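Local coordinates for integron cassette protein Vpc_cass2 (Vibrio paracholerae, PDB 3JRT) that is of unknown function but forms an all-helical dimer and is encoded by a mobile integron gene cassette, at residues 47-50 against 51-55; 69-72 against 73-77; 116-119 against 120-124; 142-145 against 146-149. All coordinates share one frame; numbering follows the deposited sequence.

How the contacts relate
All four contacts are local, between residues three to five apart along or at the ends of helices, and no active site or ligand is known to tie them together. Contacts 1 and 2 lie on consecutive helices, 27-53 and 64-91, with centres 11 Å apart. E53 OE2 and W71 NE1 approach to 2.7 Å, a probable hydrogen bond, and V48, L49 and Y52 pack on C74, W71 and I70. Both contacts also touch the second subunit. Contacts 3 and 4 form the other close pair, centres 10 Å apart, where A119, K122 and L123 meet E146. Contact 2 joins the two pairs: Y76 packs on V143 and V75 on I147. Contacts 1 and 3 stay about 11 Å apart at their nearest atoms.

Contact 1 of 4, residues 47-50 against 51-55; sequences TVLK and DYEGK
T47 and D51 meet near the end of helix 27-53. The backbone bonds come first: D51 N donates to T47 O at 2.8 Å, Y52 N to V48 O at 3.0 Å and E53 N to L49 O at 2.9 Å. The next bond, from G54 N to K50 O, is weak and bent, with an N-H...O angle of 126°. The helix gives way to a loop there.

One apolar pair follows the same spacing. V48 CG1 lies 3.9 Å from Y52 CD1, and the two side chains run alongside each other. V48 CG1 sits anti to the backbone N (chi1 168°), which places this methyl beside the ring. V48 O lies near the ring plane, at its edge. Separately, the T47 CG2 methyl lies beside the D51 carboxylate, 3.8 Å from OD2.

The polar ends find partners elsewhere. In the D51 conformer given, OD2 bonds to Y52 OH of the second subunit, and the reverse pair also forms. K50 forms a salt bridge with D166, and E53 with R59 and R67.

These bonds, and V48 packing on Y52 of the second subunit and the reverse, place 47-55 in the dimer interface. The two basic partners of E53 would probably favour its charged form.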
loop_
_atom_site.group_PDB
_atom_site.type_symbol
_atom_site.label_atom_id
_atom_site.label_comp_id
_atom_site.label_asym_id
_atom_site.label_seq_id
_atom_site.Cartn_x
_atom_site.Cartn_y
_atom_site.Cartn_z
ATOM N N THR A 47 -1.939 9.701 9.235
ATOM C CA THR A 47 -2.084 9.478 10.676
ATOM C C THR A 47 -1.112 8.406 11.182
ATOM O O THR A 47 -0.419 8.584 12.182
ATOM C CB THR A 47 -3.524 9.053 11.054
ATOM O OG1 THR A 47 -4.437 10.102 10.734
ATOM C CG2 THR A 47 -3.617 8.752 12.554
ATOM N N VAL A 48 -1.072 7.279 10.493
ATOM C CA VAL A 48 -0.151 6.219 10.882
ATOM C C VAL A 48 1.302 6.700 10.890
ATOM O O VAL A 48 2.041 6.451 11.832
ATOM C CB VAL A 48 -0.282 5.019 9.941
ATOM C CG1 VAL A 48 0.871 4.048 10.163
ATOM C CG2 VAL A 48 -1.628 4.315 10.187
ATOM N N LEU A 49 1.693 7.398 9.829
ATOM C CA LEU A 49 3.060 7.871 9.657
ATOM C C LEU A 49 3.418 8.815 10.795
ATOM O O LEU A 49 4.428 8.653 11.458
ATOM C CB LEU A 49 3.204 8.578 8.308
ATOM C CG LEU A 49 4.617 9.017 7.937
ATOM C CD1 LEU A 49 5.620 7.898 8.240
ATOM C CD2 LEU A 49 4.670 9.442 6.470
ATOM N N LYS A 50 2.548 9.777 11.043
ATOM C CA LYS A 50 2.731 10.679 12.166
ATOM C C LYS A 50 2.760 9.987 13.514
ATOM O O LYS A 50 3.559 10.359 14.371
ATOM C CB LYS A 50 1.730 11.829 12.108
ATOM C CG LYS A 50 2.179 12.857 11.065
ATOM C CD LYS A 50 1.063 13.756 10.582
ATOM C CE LYS A 50 0.523 14.603 11.678
ATOM N NZ LYS A 50 -0.286 15.729 11.110
ATOM N N ASP A 51 1.908 8.982 13.704
ATOM C CA ASP A 51 1.935 8.203 14.941
ATOM C C ASP A 51 3.329 7.626 15.182
ATOM O O ASP A 51 3.901 7.798 16.258
ATOM C CB ASP A 51 0.896 7.079 14.920
ATOM C CG ASP A 51 -0.513 7.586 15.141
ATOM O OD1 ASP A 51 -0.659 8.789 15.447
ATOM O OD2 ASP A 51 -1.474 6.788 15.004
ATOM N N TYR A 52 3.881 6.958 14.173
ATOM C CA TYR A 52 5.191 6.324 14.325
ATOM C C TYR A 52 6.334 7.328 14.439
ATOM O O TYR A 52 7.279 7.112 15.193
ATOM C CB TYR A 52 5.445 5.260 13.238
ATOM C CG TYR A 52 4.704 3.987 13.552
ATOM C CD1 TYR A 52 3.414 3.773 13.082
ATOM C CD2 TYR A 52 5.274 3.014 14.364
ATOM C CE1 TYR A 52 2.725 2.619 13.401
ATOM C CE2 TYR A 52 4.593 1.847 14.684
ATOM C CZ TYR A 52 3.316 1.659 14.200
ATOM O OH TYR A 52 2.628 0.511 14.520
ATOM N N GLU A 53 6.233 8.440 13.725
ATOM C CA GLU A 53 7.224 9.499 13.853
ATOM C C GLU A 53 7.210 10.091 15.257
ATOM O O GLU A 53 8.172 10.709 15.682
ATOM C CB GLU A 53 7.010 10.579 12.797
ATOM C CG GLU A 53 7.554 10.186 11.428
ATOM C CD GLU A 53 9.048 9.872 11.470
ATOM O OE1 GLU A 53 9.842 10.768 11.831
ATOM O OE2 GLU A 53 9.432 8.728 11.142
ATOM N N GLY A 54 6.119 9.888 15.983
ATOM C CA GLY A 54 6.028 10.374 17.346
ATOM C C GLY A 54 6.765 9.466 18.317
ATOM O O GLY A 54 6.797 9.716 19.518
ATOM N N LYS A 55 7.346 8.389 17.806
ATOM C CA LYS A 55 8.123 7.484 18.656
ATOM C C LYS A 55 9.611 7.696 18.402
ATOM O O LYS A 55 10.208 7.036 17.548
ATOM C CB LYS A 55 7.707 6.029 18.424
ATOM C CG LYS A 55 6.245 5.791 18.750
ATOM C CD LYS A 55 5.725 4.438 18.300
ATOM C CE LYS A 55 4.230 4.327 18.624
ATOM N NZ LYS A 55 3.615 3.075 18.125
#

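Contact 2 of 4, residues 69-72 against 73-77; sequences CIWR and LCVYS
R72 O accepts the N-H of Y76, with Y76 N to R72 O 2.8 Å and an N-H...O angle of 163°. V75 N donates to W71 O, also at 2.8 Å. L73 N to C69 O and C74 N to I70 O continue the regular alpha-helical pattern. The R72 guanidinium has its charged partner outside this part of the helix: NH2 forms a salt bridge with D41 of the second subunit. The indole N-H of W71 is used by helix 27-53.

The R72 and Y76 side chains lie alongside each other. R72 CB sits over one face of the Y76 ring, 4.0 Å from CE2. Further out, R72 CD is 3.8 Å from Y76 OH. The arginine chain then bends at chi3 (-59°), and its guanidinium plane stands 50° from the ring plane. The contact is therefore made by the aliphatic part of the arginine rather than by a flat stack. W71 CE3 and V75 CG2 make a looser apolar contact at 4.3 Å.

This part of helix 64-91 lies between several helices. I70, W71 and C74 pack on helix 27-53. Y76 touches H126 and C127 of helix 118-128, while V75 reaches F151 of helix 140-151. L73 and S77 pack on S77 and L73 of the second subunit.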
loop_
_atom_site.group_PDB
_atom_site.type_symbol
_atom_site.label_atom_id
_atom_site.label_comp_id
_atom_site.label_asym_id
_atom_site.label_seq_id
_atom_site.Cartn_x
_atom_site.Cartn_y
_atom_site.Cartn_z
ATOM N N CYS A 69 10.646 1.020 6.547
ATOM C CA CYS A 69 9.544 0.169 6.123
ATOM C C CYS A 69 8.206 0.840 6.397
ATOM O O CYS A 69 7.272 0.731 5.598
ATOM C CB CYS A 69 9.632 -1.206 6.805
ATOM S SG CYS A 69 10.943 -2.238 6.143
ATOM N N ILE A 70 8.130 1.544 7.523
ATOM C CA ILE A 70 6.944 2.319 7.866
ATOM C C ILE A 70 6.701 3.431 6.850
ATOM O O ILE A 70 5.574 3.642 6.398
ATOM C CB ILE A 70 7.047 2.918 9.290
ATOM C CG1 ILE A 70 7.054 1.800 10.321
ATOM C CG2 ILE A 70 5.872 3.842 9.576
ATOM C CD1 ILE A 70 7.532 2.241 11.711
ATOM N N TRP A 71 7.767 4.154 6.511
ATOM C CA TRP A 71 7.682 5.203 5.506
ATOM C C TRP A 71 7.230 4.654 4.159
ATOM O O TRP A 71 6.393 5.262 3.492
ATOM C CB TRP A 71 9.010 6.000 5.384
ATOM C CG TRP A 71 9.133 6.997 6.490
ATOM C CD1 TRP A 71 9.399 6.742 7.802
ATOM C CD2 TRP A 71 8.922 8.406 6.391
ATOM N NE1 TRP A 71 9.386 7.911 8.526
ATOM C CE2 TRP A 71 9.100 8.949 7.682
ATOM C CE3 TRP A 71 8.597 9.263 5.337
ATOM C CZ2 TRP A 71 8.986 10.315 7.943
ATOM C CZ3 TRP A 71 8.456 10.614 5.601
ATOM C CH2 TRP A 71 8.666 11.129 6.893
ATOM N N ARG A 72 7.783 3.527 3.730
ATOM C CA ARG A 72 7.310 2.975 2.452
ATOM C C ARG A 72 5.832 2.578 2.550
ATOM O O ARG A 72 5.044 2.900 1.657
ATOM C CB ARG A 72 8.164 1.803 1.965
ATOM C CG ARG A 72 9.625 2.164 1.668
ATOM C CD ARG A 72 10.288 1.076 0.837
ATOM N NE ARG A 72 10.267 -0.232 1.491
ATOM C CZ ARG A 72 11.210 -0.654 2.334
ATOM N NH1 ARG A 72 12.243 0.126 2.637
ATOM N NH2 ARG A 72 11.123 -1.858 2.878
ATOM N N LEU A 73 5.460 1.899 3.636
ATOM C CA LEU A 73 4.063 1.509 3.811
ATOM C C LEU A 73 3.149 2.698 3.575
ATOM O O LEU A 73 2.202 2.608 2.806
ATOM C CB LEU A 73 3.801 0.920 5.211
ATOM C CG LEU A 73 2.327 0.619 5.543
ATOM C CD1 LEU A 73 1.795 -0.466 4.612
ATOM C CD2 LEU A 73 2.149 0.166 6.986
ATOM N N CYS A 74 3.428 3.814 4.248
ATOM C CA CYS A 74 2.519 4.958 4.197
ATOM C C CYS A 74 2.662 5.762 2.908
ATOM O O CYS A 74 1.677 6.167 2.272
ATOM C CB CYS A 74 2.696 5.847 5.428
ATOM S SG CYS A 74 2.329 4.969 6.980
ATOM N N VAL A 75 3.897 5.970 2.495
ATOM C CA VAL A 75 4.132 6.700 1.268
ATOM C C VAL A 75 3.545 5.990 0.026
ATOM O O VAL A 75 2.907 6.631 -0.811
ATOM C CB VAL A 75 5.630 7.003 1.113
ATOM C CG1 VAL A 75 5.987 7.386 -0.332
ATOM C CG2 VAL A 75 6.035 8.083 2.130
ATOM N N TYR A 76 3.762 4.685 -0.103
ATOM C CA TYR A 76 3.175 3.954 -1.228
ATOM C C TYR A 76 1.656 4.151 -1.277
ATOM O O TYR A 76 1.058 4.334 -2.337
ATOM C CB TYR A 76 3.525 2.464 -1.166
ATOM C CG TYR A 76 4.964 2.172 -1.569
ATOM C CD1 TYR A 76 5.697 3.099 -2.275
ATOM C CD2 TYR A 76 5.576 0.956 -1.257
ATOM C CE1 TYR A 76 7.009 2.851 -2.660
ATOM C CE2 TYR A 76 6.895 0.694 -1.626
ATOM C CZ TYR A 76 7.602 1.657 -2.331
ATOM O OH TYR A 76 8.892 1.433 -2.732
ATOM N N SER A 77 1.026 4.147 -0.117
ATOM C CA SER A 77 -0.409 4.269 -0.099
ATOM C C SER A 77 -0.796 5.693 -0.546
ATOM O O SER A 77 -1.691 5.889 -1.373
ATOM C CB SER A 77 -0.949 3.950 1.301
ATOM O OG SER A 77 -2.350 4.123 1.335
#

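Contact 3 of 4, residues 116-119 against 120-124; sequences KNTA and IKKLR
N117 and I120 meet near the start of helix 118-128. N117 CG lies 3.8 Å from I120 CG1, and the two side chains cross at about a right angle. I120 CD1 reaches N117 CB at 4.0 Å. N117 CG is anti to the backbone N (chi1 -174°), which turns the amide toward the isoleucine.

The next pair is T118 and K122, side by side. T118 OG1 lies 3.9 Å from K122 CE, and K122 CG lies 3.1 Å from T118 O. The lysine chain is extended beyond CG. L123 CD1 lies close to A119 O.

Backbone bonds position these groups. L123 N donates to A119 O at 2.8 Å, and K122 N to T118 O at 3.1 Å. I120 N also donates to N117 O at 3.1 Å, but it stands above the carbonyl plane, 43° out of it. N117 is the centre of an inverse gamma turn, just after helix 104-116. F159 touches both N117 and I120.

A119, I120 and L123 are buried against neighbouring helices. N117 ND2 bonds to M150 O of helix 140-151. This bond fixes the amide while the same side chain packs on I120, and it links the junction of two helices to the backbone of a third.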
loop_
_atom_site.group_PDB
_atom_site.type_symbol
_atom_site.label_atom_id
_atom_site.label_comp_id
_atom_site.label_asym_id
_atom_site.label_seq_id
_atom_site.Cartn_x
_atom_site.Cartn_y
_atom_site.Cartn_z
ATOM N N LYS A 116 2.669 17.736 -11.170
ATOM C CA LYS A 116 3.924 18.474 -11.091
ATOM C C LYS A 116 4.964 17.695 -10.304
ATOM O O LYS A 116 6.154 17.707 -10.636
ATOM C CB LYS A 116 3.706 19.822 -10.417
ATOM C CG LYS A 116 3.010 20.841 -11.286
ATOM C CD LYS A 116 3.006 22.197 -10.616
ATOM C CE LYS A 116 2.389 23.246 -11.513
ATOM N NZ LYS A 116 2.371 24.575 -10.850
ATOM N N ASN A 117 4.502 17.030 -9.247
ATOM C CA ASN A 117 5.379 16.314 -8.335
ATOM C C ASN A 117 5.584 14.909 -8.880
ATOM O O ASN A 117 4.852 13.981 -8.531
ATOM C CB ASN A 117 4.751 16.283 -6.936
ATOM C CG ASN A 117 5.670 15.681 -5.888
ATOM O OD1 ASN A 117 6.478 14.807 -6.185
ATOM N ND2 ASN A 117 5.540 16.144 -4.650
ATOM N N THR A 118 6.576 14.765 -9.750
ATOM C CA THR A 118 6.772 13.543 -10.521
ATOM C C THR A 118 7.280 12.361 -9.705
ATOM O O THR A 118 7.158 11.214 -10.134
ATOM C CB THR A 118 7.712 13.777 -11.720
ATOM O OG1 THR A 118 9.024 14.104 -11.249
ATOM C CG2 THR A 118 7.191 14.917 -12.569
ATOM N N ALA A 119 7.854 12.629 -8.541
ATOM C CA ALA A 119 8.236 11.541 -7.650
ATOM C C ALA A 119 7.006 10.667 -7.300
ATOM O O ALA A 119 7.109 9.441 -7.135
ATOM C CB ALA A 119 8.893 12.097 -6.385
ATOM N N ILE A 120 5.841 11.303 -7.213
ATOM C CA ILE A 120 4.604 10.604 -6.877
ATOM C C ILE A 120 4.302 9.469 -7.847
ATOM O O ILE A 120 4.111 8.326 -7.442
ATOM C CB ILE A 120 3.407 11.558 -6.808
ATOM C CG1 ILE A 120 3.567 12.496 -5.607
ATOM C CG2 ILE A 120 2.080 10.756 -6.669
ATOM C CD1 ILE A 120 2.384 13.444 -5.372
ATOM N N LYS A 121 4.291 9.791 -9.133
ATOM C CA LYS A 121 4.028 8.805 -10.169
ATOM C C LYS A 121 5.146 7.777 -10.202
ATOM O O LYS A 121 4.889 6.577 -10.296
ATOM C CB LYS A 121 3.893 9.499 -11.523
ATOM C CG LYS A 121 3.145 8.722 -12.582
ATOM C CD LYS A 121 3.007 9.568 -13.857
ATOM C CE LYS A 121 2.043 8.950 -14.859
ATOM N NZ LYS A 121 1.723 9.893 -15.970
ATOM N N LYS A 122 6.387 8.241 -10.114
ATOM C CA LYS A 122 7.538 7.339 -10.113
ATOM C C LYS A 122 7.441 6.310 -8.990
ATOM O O LYS A 122 7.657 5.124 -9.206
ATOM C CB LYS A 122 8.846 8.114 -9.976
ATOM C CG LYS A 122 9.177 9.028 -11.130
ATOM C CD LYS A 122 10.655 9.479 -11.055
ATOM C CE LYS A 122 10.902 10.701 -11.915
ATOM N NZ LYS A 122 12.343 11.142 -11.899
ATOM N N LEU A 123 7.129 6.767 -7.785
ATOM C CA LEU A 123 6.984 5.853 -6.654
ATOM C C LEU A 123 5.800 4.901 -6.841
ATOM O O LEU A 123 5.920 3.691 -6.625
ATOM C CB LEU A 123 6.886 6.633 -5.331
ATOM C CG LEU A 123 8.219 7.278 -4.912
ATOM C CD1 LEU A 123 8.037 8.490 -4.001
ATOM C CD2 LEU A 123 9.100 6.248 -4.235
ATOM N N ARG A 124 4.659 5.441 -7.254
ATOM C CA ARG A 124 3.490 4.610 -7.513
ATOM C C ARG A 124 3.845 3.475 -8.475
ATOM O O ARG A 124 3.626 2.279 -8.191
ATOM C CB ARG A 124 2.349 5.454 -8.091
ATOM C CG ARG A 124 0.957 4.773 -8.035
ATOM C CD ARG A 124 0.796 3.731 -9.128
ATOM N NE ARG A 124 1.018 4.304 -10.456
ATOM C CZ ARG A 124 0.084 4.941 -11.160
ATOM N NH1 ARG A 124 -1.139 5.095 -10.662
ATOM N NH2 ARG A 124 0.366 5.434 -12.361
#

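Contact 4 of 4, residues 142-145 against 146-149; sequences EVQE and EIIK
Q144 O is approached by two backbone donors. I148 N bonds to it at 3.3 Å. I147 N also lies 3.3 Å from Q144 O, but this second bond is weak, with an N-H...O angle of 123°. The main acceptor of I147 N is V143 O, at 3.0 Å. That bond is somewhat bent too, at 145°, as expected for a donor shared between two carbonyls. On either side of these bonds the helix is more regular. E146 N donates to E142 O at 2.9 Å and K149 N to E145 O at 3.0 Å.

Apart from the weak I147 N to Q144 O bond, these are the i to i+4 bonds of alpha-helix 140-151, which packs against the preceding helix 118-128. V143 touches L123 and H126 of that helix. L138, in the loop before helix 140-151, touches both V143 and E146.

V143 and I147 carry the apolar contact within residues 142-149. V143 CG1 lies 4.0 Å from I147 CD1, and the two side chains cross at a slant. I147 CG1 is anti to the carbonyl carbon (chi1 -71°), which leaves it 3.3 Å from V143 O. I148 CG1 leans on Q144 O in the same way.

E146 bends at chi2, and its OE2 forms a weak salt bridge with K149 NZ at 3.4 Å. K122 NZ is a second, long and weak ion-pair partner of that oxygen. E142 OE2 instead bonds to the backbone N of K139.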
loop_
_atom_site.group_PDB
_atom_site.type_symbol
_atom_site.label_atom_id
_atom_site.label_comp_id
_atom_site.label_asym_id
_atom_site.label_seq_id
_atom_site.Cartn_x
_atom_site.Cartn_y
_atom_site.Cartn_z
ATOM N N GLU A 142 17.368 4.711 -4.817
ATOM C CA GLU A 142 16.497 5.527 -5.658
ATOM C C GLU A 142 15.119 5.780 -5.035
ATOM O O GLU A 142 14.601 6.889 -5.108
ATOM C CB GLU A 142 16.342 4.890 -7.033
ATOM C CG GLU A 142 17.666 4.729 -7.765
ATOM C CD GLU A 142 17.487 4.208 -9.171
ATOM O OE1 GLU A 142 17.865 4.928 -10.107
ATOM O OE2 GLU A 142 16.951 3.096 -9.349
ATOM N N VAL A 143 14.519 4.763 -4.427
ATOM C CA VAL A 143 13.270 4.979 -3.716
ATOM C C VAL A 143 13.442 6.048 -2.637
ATOM O O VAL A 143 12.615 6.958 -2.511
ATOM C CB VAL A 143 12.723 3.679 -3.080
ATOM C CG1 VAL A 143 11.656 4.011 -1.997
ATOM C CG2 VAL A 143 12.143 2.782 -4.156
ATOM N N GLN A 144 14.513 5.925 -1.858
ATOM C CA GLN A 144 14.849 6.921 -0.842
ATOM C C GLN A 144 14.986 8.339 -1.413
ATOM O O GLN A 144 14.452 9.294 -0.850
ATOM C CB GLN A 144 16.116 6.503 -0.081
ATOM C CG GLN A 144 15.909 5.216 0.733
ATOM C CD GLN A 144 14.595 5.247 1.541
ATOM O OE1 GLN A 144 14.298 6.240 2.209
ATOM N NE2 GLN A 144 13.812 4.158 1.480
ATOM N N GLU A 145 15.700 8.475 -2.528
ATOM C CA GLU A 145 15.811 9.770 -3.184
ATOM C C GLU A 145 14.445 10.299 -3.596
ATOM O O GLU A 145 14.137 11.465 -3.370
ATOM C CB GLU A 145 16.719 9.693 -4.406
ATOM C CG GLU A 145 18.191 9.656 -4.079
ATOM C CD GLU A 145 19.045 10.043 -5.261
ATOM O OE1 GLU A 145 18.552 9.969 -6.411
ATOM O OE2 GLU A 145 20.208 10.438 -5.038
ATOM N N GLU A 146 13.629 9.444 -4.208
ATOM C CA GLU A 146 12.338 9.889 -4.724
ATOM C C GLU A 146 11.445 10.386 -3.604
ATOM O O GLU A 146 10.651 11.304 -3.788
ATOM C CB GLU A 146 11.636 8.790 -5.521
ATOM C CG GLU A 146 12.254 8.541 -6.884
ATOM C CD GLU A 146 12.389 9.810 -7.720
ATOM O OE1 GLU A 146 11.459 10.648 -7.707
ATOM O OE2 GLU A 146 13.429 9.964 -8.397
ATOM N N ILE A 147 11.594 9.785 -2.437
ATOM C CA ILE A 147 10.791 10.173 -1.293
ATOM C C ILE A 147 11.163 11.566 -0.796
ATOM O O ILE A 147 10.302 12.336 -0.366
ATOM C CB ILE A 147 10.905 9.147 -0.159
ATOM C CG1 ILE A 147 10.167 7.864 -0.556
ATOM C CG2 ILE A 147 10.305 9.705 1.114
ATOM C CD1 ILE A 147 10.232 6.766 0.497
ATOM N N ILE A 148 12.448 11.889 -0.869
ATOM C CA ILE A 148 12.932 13.212 -0.504
ATOM C C ILE A 148 12.432 14.251 -1.531
ATOM O O ILE A 148 11.961 15.326 -1.164
ATOM C CB ILE A 148 14.460 13.199 -0.377
ATOM C CG1 ILE A 148 14.864 12.282 0.791
ATOM C CG2 ILE A 148 15.044 14.642 -0.242
ATOM C CD1 ILE A 148 16.365 12.193 1.014
ATOM N N LYS A 149 12.506 13.922 -2.814
ATOM C CA LYS A 149 11.957 14.801 -3.841
ATOM C C LYS A 149 10.465 15.065 -3.621
ATOM O O LYS A 149 9.972 16.167 -3.814
ATOM C CB LYS A 149 12.177 14.205 -5.238
ATOM C CG LYS A 149 13.656 14.263 -5.704
ATOM C CD LYS A 149 13.822 13.595 -7.059
ATOM C CE LYS A 149 15.270 13.426 -7.416
ATOM N NZ LYS A 149 15.391 12.760 -8.734
#